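Side-chain contacts in thioesterase domain-containing protein (PDB 1IXL), which is of unconfirmed function but adopts the hot-dog fold and probably hydrolyses acyl-CoA thioesters, as related hot-dog thioesterases do: residues A28-E33 / A59-N64; G49-L54 / D85-K90. One frame throughout, in Å; residues are numbered along the deposited sequence.

Contact 1: A28-E33 / A59-N64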
loop_
_atom_site.group_PDB
_atom_site.type_symbol
_atom_site.label_atom_id
_atom_site.label_comp_id
_atom_site.label_asym_id
_atom_site.label_seq_id
_atom_site.Cartn_x
_atom_site.Cartn_y
_atom_site.Cartn_z
ATOM N N ALA A 28 -6.781 1.114 6.085
ATOM C CA ALA A 28 -5.789 2.188 6.044
ATOM C C ALA A 28 -5.764 2.874 4.686
ATOM O O ALA A 28 -6.137 2.284 3.674
ATOM C CB ALA A 28 -4.415 1.653 6.370
ATOM N N GLU A 29 -5.342 4.135 4.696
ATOM C CA GLU A 29 -5.237 4.927 3.485
ATOM C C GLU A 29 -3.886 5.618 3.510
ATOM O O GLU A 29 -3.476 6.186 4.532
ATOM C CB GLU A 29 -6.371 5.956 3.393
ATOM C CG GLU A 29 -7.754 5.330 3.211
ATOM C CD GLU A 29 -8.843 6.369 3.001
ATOM O OE1 GLU A 29 -8.513 7.581 2.974
ATOM O OE2 GLU A 29 -10.023 5.970 2.854
ATOM N N VAL A 30 -3.192 5.554 2.378
ATOM C CA VAL A 30 -1.867 6.146 2.244
ATOM C C VAL A 30 -1.817 6.888 0.903
ATOM O O VAL A 30 -2.299 6.385 -0.105
ATOM C CB VAL A 30 -0.770 5.051 2.245
ATOM C CG1 VAL A 30 0.602 5.700 2.274
ATOM C CG2 VAL A 30 -0.961 4.101 3.441
ATOM N N GLU A 31 -1.239 8.080 0.894
ATOM C CA GLU A 31 -1.176 8.856 -0.337
ATOM C C GLU A 31 0.261 9.022 -0.803
ATOM O O GLU A 31 1.203 9.007 0.000
ATOM C CB GLU A 31 -1.816 10.233 -0.133
ATOM C CG GLU A 31 -1.239 11.018 1.026
ATOM C CD GLU A 31 -1.729 12.469 1.059
ATOM O OE1 GLU A 31 -2.932 12.696 0.803
ATOM O OE2 GLU A 31 -0.911 13.371 1.346
ATOM N N LEU A 32 0.425 9.172 -2.113
ATOM C CA LEU A 32 1.751 9.342 -2.677
ATOM C C LEU A 32 1.713 10.315 -3.847
ATOM O O LEU A 32 0.886 10.178 -4.759
ATOM C CB LEU A 32 2.300 7.999 -3.175
ATOM C CG LEU A 32 3.626 7.974 -3.957
ATOM C CD1 LEU A 32 4.778 8.386 -3.058
ATOM C CD2 LEU A 32 3.883 6.553 -4.477
ATOM N N GLU A 33 2.594 11.307 -3.790
ATOM C CA GLU A 33 2.740 12.279 -4.872
ATOM C C GLU A 33 3.863 11.673 -5.715
ATOM O O GLU A 33 4.976 11.465 -5.214
ATOM C CB GLU A 33 3.189 13.643 -4.327
ATOM C CG GLU A 33 2.064 14.464 -3.706
ATOM C CD GLU A 33 1.056 14.938 -4.737
ATOM O OE1 GLU A 33 0.023 15.525 -4.330
ATOM O OE2 GLU A 33 1.303 14.730 -5.953
ATOM N N ALA A 59 -1.529 -1.981 2.609
ATOM C CA ALA A 59 -1.936 -3.304 3.059
ATOM C C ALA A 59 -1.297 -3.630 4.419
ATOM O O ALA A 59 -1.973 -4.133 5.322
ATOM C CB ALA A 59 -1.534 -4.356 2.003
HETATM N N MSE A 60 -0.011 -3.321 4.572
HETATM C CA MSE A 60 0.675 -3.561 5.831
HETATM C C MSE A 60 0.003 -2.739 6.939
HETATM O O MSE A 60 -0.075 -3.185 8.087
HETATM C CB MSE A 60 2.159 -3.167 5.740
HETATM C CG MSE A 60 3.002 -3.937 4.703
HETATM SE SE MSE A 60 3.182 -5.716 5.023
HETATM C CE MSE A 60 1.778 -6.260 4.439
ATOM N N LEU A 61 -0.475 -1.536 6.615
ATOM C CA LEU A 61 -1.124 -0.708 7.645
ATOM C C LEU A 61 -2.562 -1.099 7.909
ATOM O O LEU A 61 -3.104 -0.776 8.966
ATOM C CB LEU A 61 -1.028 0.794 7.318
ATOM C CG LEU A 61 0.425 1.291 7.265
ATOM C CD1 LEU A 61 0.487 2.813 7.110
ATOM C CD2 LEU A 61 1.145 0.873 8.523
ATOM N N ALA A 62 -3.195 -1.788 6.966
ATOM C CA ALA A 62 -4.554 -2.238 7.205
ATOM C C ALA A 62 -4.473 -3.342 8.277
ATOM O O ALA A 62 -5.424 -3.551 9.031
ATOM C CB ALA A 62 -5.188 -2.763 5.925
ATOM N N VAL A 63 -3.342 -4.044 8.353
ATOM C CA VAL A 63 -3.185 -5.089 9.381
ATOM C C VAL A 63 -2.586 -4.421 10.608
ATOM O O VAL A 63 -3.018 -4.662 11.730
ATOM C CB VAL A 63 -2.277 -6.228 8.896
ATOM C CG1 VAL A 63 -2.078 -7.264 10.023
ATOM C CG2 VAL A 63 -2.912 -6.888 7.655
ATOM N N ASN A 64 -1.569 -3.599 10.378
ATOM C CA ASN A 64 -0.931 -2.809 11.420
ATOM C C ASN A 64 -0.498 -3.581 12.659
ATOM O O ASN A 64 -0.803 -3.200 13.787
ATOM C CB ASN A 64 -1.868 -1.661 11.822
ATOM C CG ASN A 64 -1.168 -0.589 12.643
ATOM O OD1 ASN A 64 0.011 -0.304 12.434
ATOM N ND2 ASN A 64 -1.900 0.022 13.583
#
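Ala28 and Ala62 bring their CA atoms to 4.7 Å, where strand 28-33 passes the last turn of the helix, 59-63. The two short axes come within 7.3 Å and run nearly antiparallel, at 148°, so the segments diverge from this close point and the strand beyond Val30 leaves the helix end behind. Asn64 then breaks the helix with positive phi, while its N still bonds Met60 O.

No hydrogen bond joins the segments; the contact is apolar and buried. The methyl CB of Ala28 points at the helix and lies 3.6 Å from Leu61 CB and 3.7 Å from the backbone atom Ala62 N, so it sits directly against the helix backbone; a strand residue this small is consistent with the two main chains coming so near. Ala62 CB rests 4.2 Å from Ala28 N and also touches Ala91 on the adjoining strand.

This is the packing of the hot-dog fold, in which an antiparallel sheet wraps round a central helix; strand 27-33 is one of the strands meeting the C-terminal end of helix 48-63. Its residues alternate: Ala28 and Val30 turn inward to the helix, Glu29 away from it.

Two residues further along the strand, Val30 meets the end of Leu61. The CG of Leu61 lies anti to its carbonyl carbon (chi1 -62°), and the extended chi2 (-173°) then sends CD1 along the strand to 4.1 Å from Val30 CG2, the two side chains crossing at about a right angle. Val30 also packs on Tyr57 and Ala58 of the same helix, and Leu61 also touches Pro20 and Ile23 of the edge strand 19-24.

Contact 2: G49-L54 / D85-K90; sequences GFTFGL and DKLVAK
Leu54 supplies most of the apolar contact between helix segment 49-54 and the start of strand 86-97, fitting its branched end against Leu87 and Ala89. Its CG stands 3.6 Å from Ala89 CB, with CD1 at 3.9 Å from the same methyl, while CD2 turns to Leu87 CB at 3.7 Å and also borders Ala89. With CG anti to the backbone N (chi1 161°), the fork opens over two strand residues that both face the helix. Val107 of strand 100-109 touches all three side chains. Trimming Leu54 to an alanine is likely to leave Ala89 and the CB of Leu87 without their helix partner, opening a gap beneath the sheet.

The one polar side-chain atom at the interface is Thr51 OG1, which merely approaches Leu87 CD1 at 4.1 Å; these two side chains cross at about a right angle.

No hydrogen bond links helix and strand, whose axes stay 9.3 Å apart at a 40° angle. The spacing is consistent with side-chain packing alone between these segments, and the strand's charged Lys86 and Lys90 lie off the interface, leaving it almost wholly apolar.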
loop_
_atom_site.group_PDB
_atom_site.type_symbol
_atom_site.label_atom_id
_atom_site.label_comp_id
_atom_site.label_asym_id
_atom_site.label_seq_id
_atom_site.Cartn_x
_atom_site.Cartn_y
_atom_site.Cartn_z
ATOM N N GLY A 49 6.273 -0.272 -10.237
ATOM C CA GLY A 49 6.839 -0.717 -8.974
ATOM C C GLY A 49 6.519 0.261 -7.857
ATOM O O GLY A 49 6.355 -0.127 -6.695
ATOM N N PHE A 50 6.433 1.546 -8.183
ATOM C CA PHE A 50 6.125 2.522 -7.140
ATOM C C PHE A 50 4.660 2.452 -6.712
ATOM O O PHE A 50 4.343 2.533 -5.525
ATOM C CB PHE A 50 6.522 3.923 -7.622
ATOM C CG PHE A 50 8.008 4.070 -7.828
ATOM C CD1 PHE A 50 8.863 4.164 -6.732
ATOM C CD2 PHE A 50 8.557 4.017 -9.104
ATOM C CE1 PHE A 50 10.237 4.198 -6.900
ATOM C CE2 PHE A 50 9.933 4.050 -9.287
ATOM C CZ PHE A 50 10.781 4.140 -8.188
ATOM N N THR A 51 3.786 2.278 -7.692
ATOM C CA THR A 51 2.362 2.154 -7.438
ATOM C C THR A 51 2.113 0.913 -6.588
ATOM O O THR A 51 1.294 0.928 -5.642
ATOM C CB THR A 51 1.608 2.017 -8.751
ATOM O OG1 THR A 51 1.972 3.102 -9.603
ATOM C CG2 THR A 51 0.100 2.051 -8.500
ATOM N N PHE A 52 2.816 -0.167 -6.921
ATOM C CA PHE A 52 2.698 -1.412 -6.149
ATOM C C PHE A 52 3.229 -1.197 -4.729
ATOM O O PHE A 52 2.629 -1.664 -3.763
ATOM C CB PHE A 52 3.501 -2.545 -6.809
ATOM C CG PHE A 52 3.524 -3.837 -6.001
ATOM C CD1 PHE A 52 2.613 -4.854 -6.260
ATOM C CD2 PHE A 52 4.450 -4.018 -4.984
ATOM C CE1 PHE A 52 2.627 -6.048 -5.504
ATOM C CE2 PHE A 52 4.481 -5.204 -4.211
ATOM C CZ PHE A 52 3.562 -6.222 -4.476
ATOM N N GLY A 53 4.357 -0.492 -4.611
ATOM C CA GLY A 53 4.940 -0.253 -3.305
ATOM C C GLY A 53 3.948 0.494 -2.441
ATOM O O GLY A 53 3.773 0.183 -1.268
ATOM N N LEU A 54 3.308 1.511 -3.015
ATOM C CA LEU A 54 2.304 2.253 -2.251
ATOM C C LEU A 54 1.176 1.320 -1.805
ATOM O O LEU A 54 0.766 1.335 -0.631
ATOM C CB LEU A 54 1.727 3.409 -3.085
ATOM C CG LEU A 54 0.383 4.007 -2.627
ATOM C CD1 LEU A 54 0.531 4.680 -1.269
ATOM C CD2 LEU A 54 -0.097 5.027 -3.654
ATOM N N ASP A 85 1.005 12.802 -10.893
ATOM C CA ASP A 85 -0.247 12.255 -10.379
ATOM C C ASP A 85 -0.092 12.094 -8.870
ATOM O O ASP A 85 0.991 11.797 -8.375
ATOM C CB ASP A 85 -0.556 10.860 -10.976
ATOM C CG ASP A 85 -0.966 10.906 -12.439
ATOM O OD1 ASP A 85 -1.156 12.014 -12.997
ATOM O OD2 ASP A 85 -1.115 9.817 -13.030
ATOM N N LYS A 86 -1.178 12.318 -8.145
ATOM C CA LYS A 86 -1.197 12.139 -6.706
ATOM C C LYS A 86 -2.046 10.881 -6.574
ATOM O O LYS A 86 -3.162 10.820 -7.122
ATOM C CB LYS A 86 -1.904 13.297 -6.008
ATOM C CG LYS A 86 -2.068 13.087 -4.506
ATOM C CD LYS A 86 -3.225 13.906 -3.964
ATOM C CE LYS A 86 -3.775 13.297 -2.692
ATOM N NZ LYS A 86 -2.684 13.131 -1.699
ATOM N N LEU A 87 -1.526 9.884 -5.872
ATOM C CA LEU A 87 -2.233 8.617 -5.711
ATOM C C LEU A 87 -2.640 8.347 -4.273
ATOM O O LEU A 87 -1.943 8.753 -3.351
ATOM C CB LEU A 87 -1.343 7.454 -6.173
ATOM C CG LEU A 87 -0.667 7.547 -7.552
ATOM C CD1 LEU A 87 0.217 6.293 -7.775
ATOM C CD2 LEU A 87 -1.727 7.654 -8.658
ATOM N N VAL A 88 -3.770 7.664 -4.098
ATOM C CA VAL A 88 -4.229 7.286 -2.765
ATOM C C VAL A 88 -4.597 5.796 -2.756
ATOM O O VAL A 88 -5.477 5.358 -3.479
ATOM C CB VAL A 88 -5.476 8.070 -2.304
ATOM C CG1 VAL A 88 -5.889 7.594 -0.894
ATOM C CG2 VAL A 88 -5.195 9.566 -2.298
ATOM N N ALA A 89 -3.917 5.025 -1.923
ATOM C CA ALA A 89 -4.209 3.610 -1.816
ATOM C C ALA A 89 -5.142 3.397 -0.617
ATOM O O ALA A 89 -4.885 3.925 0.460
ATOM C CB ALA A 89 -2.910 2.841 -1.619
ATOM N N LYS A 90 -6.223 2.646 -0.834
ATOM C CA LYS A 90 -7.191 2.306 0.201
ATOM C C LYS A 90 -7.167 0.785 0.390
ATOM O O LYS A 90 -7.515 0.032 -0.511
ATOM C CB LYS A 90 -8.585 2.810 -0.200
ATOM C CG LYS A 90 -8.580 4.341 -0.382
ATOM C CD LYS A 90 -9.955 4.943 -0.646
ATOM C CE LYS A 90 -9.786 6.415 -1.051
ATOM N NZ LYS A 90 -11.111 7.033 -1.359
#

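Overall arrangement
Contacts 1 and 2 lie with their centres 10 Å apart, on two levels of one helix, 48-63: contact 2 takes its early turns and contact 1 its C-terminal end. Their strands, 27-33 and 86-97, are antiparallel neighbours in the same sheet, joined by a probable hydrogen bond from Leu87 N to Leu32 O and by the salt bridge of Glu31 with Lys86. Leu54 CD1 also packs on Val30 O, connecting the two sites directly. Along the chain the segments alternate, 28-33, 49-54, 59-64, 85-90, so strands from both sides of the helix in sequence become paired over it, and the sheet packs on the helix at both an early turn and its C-terminal end.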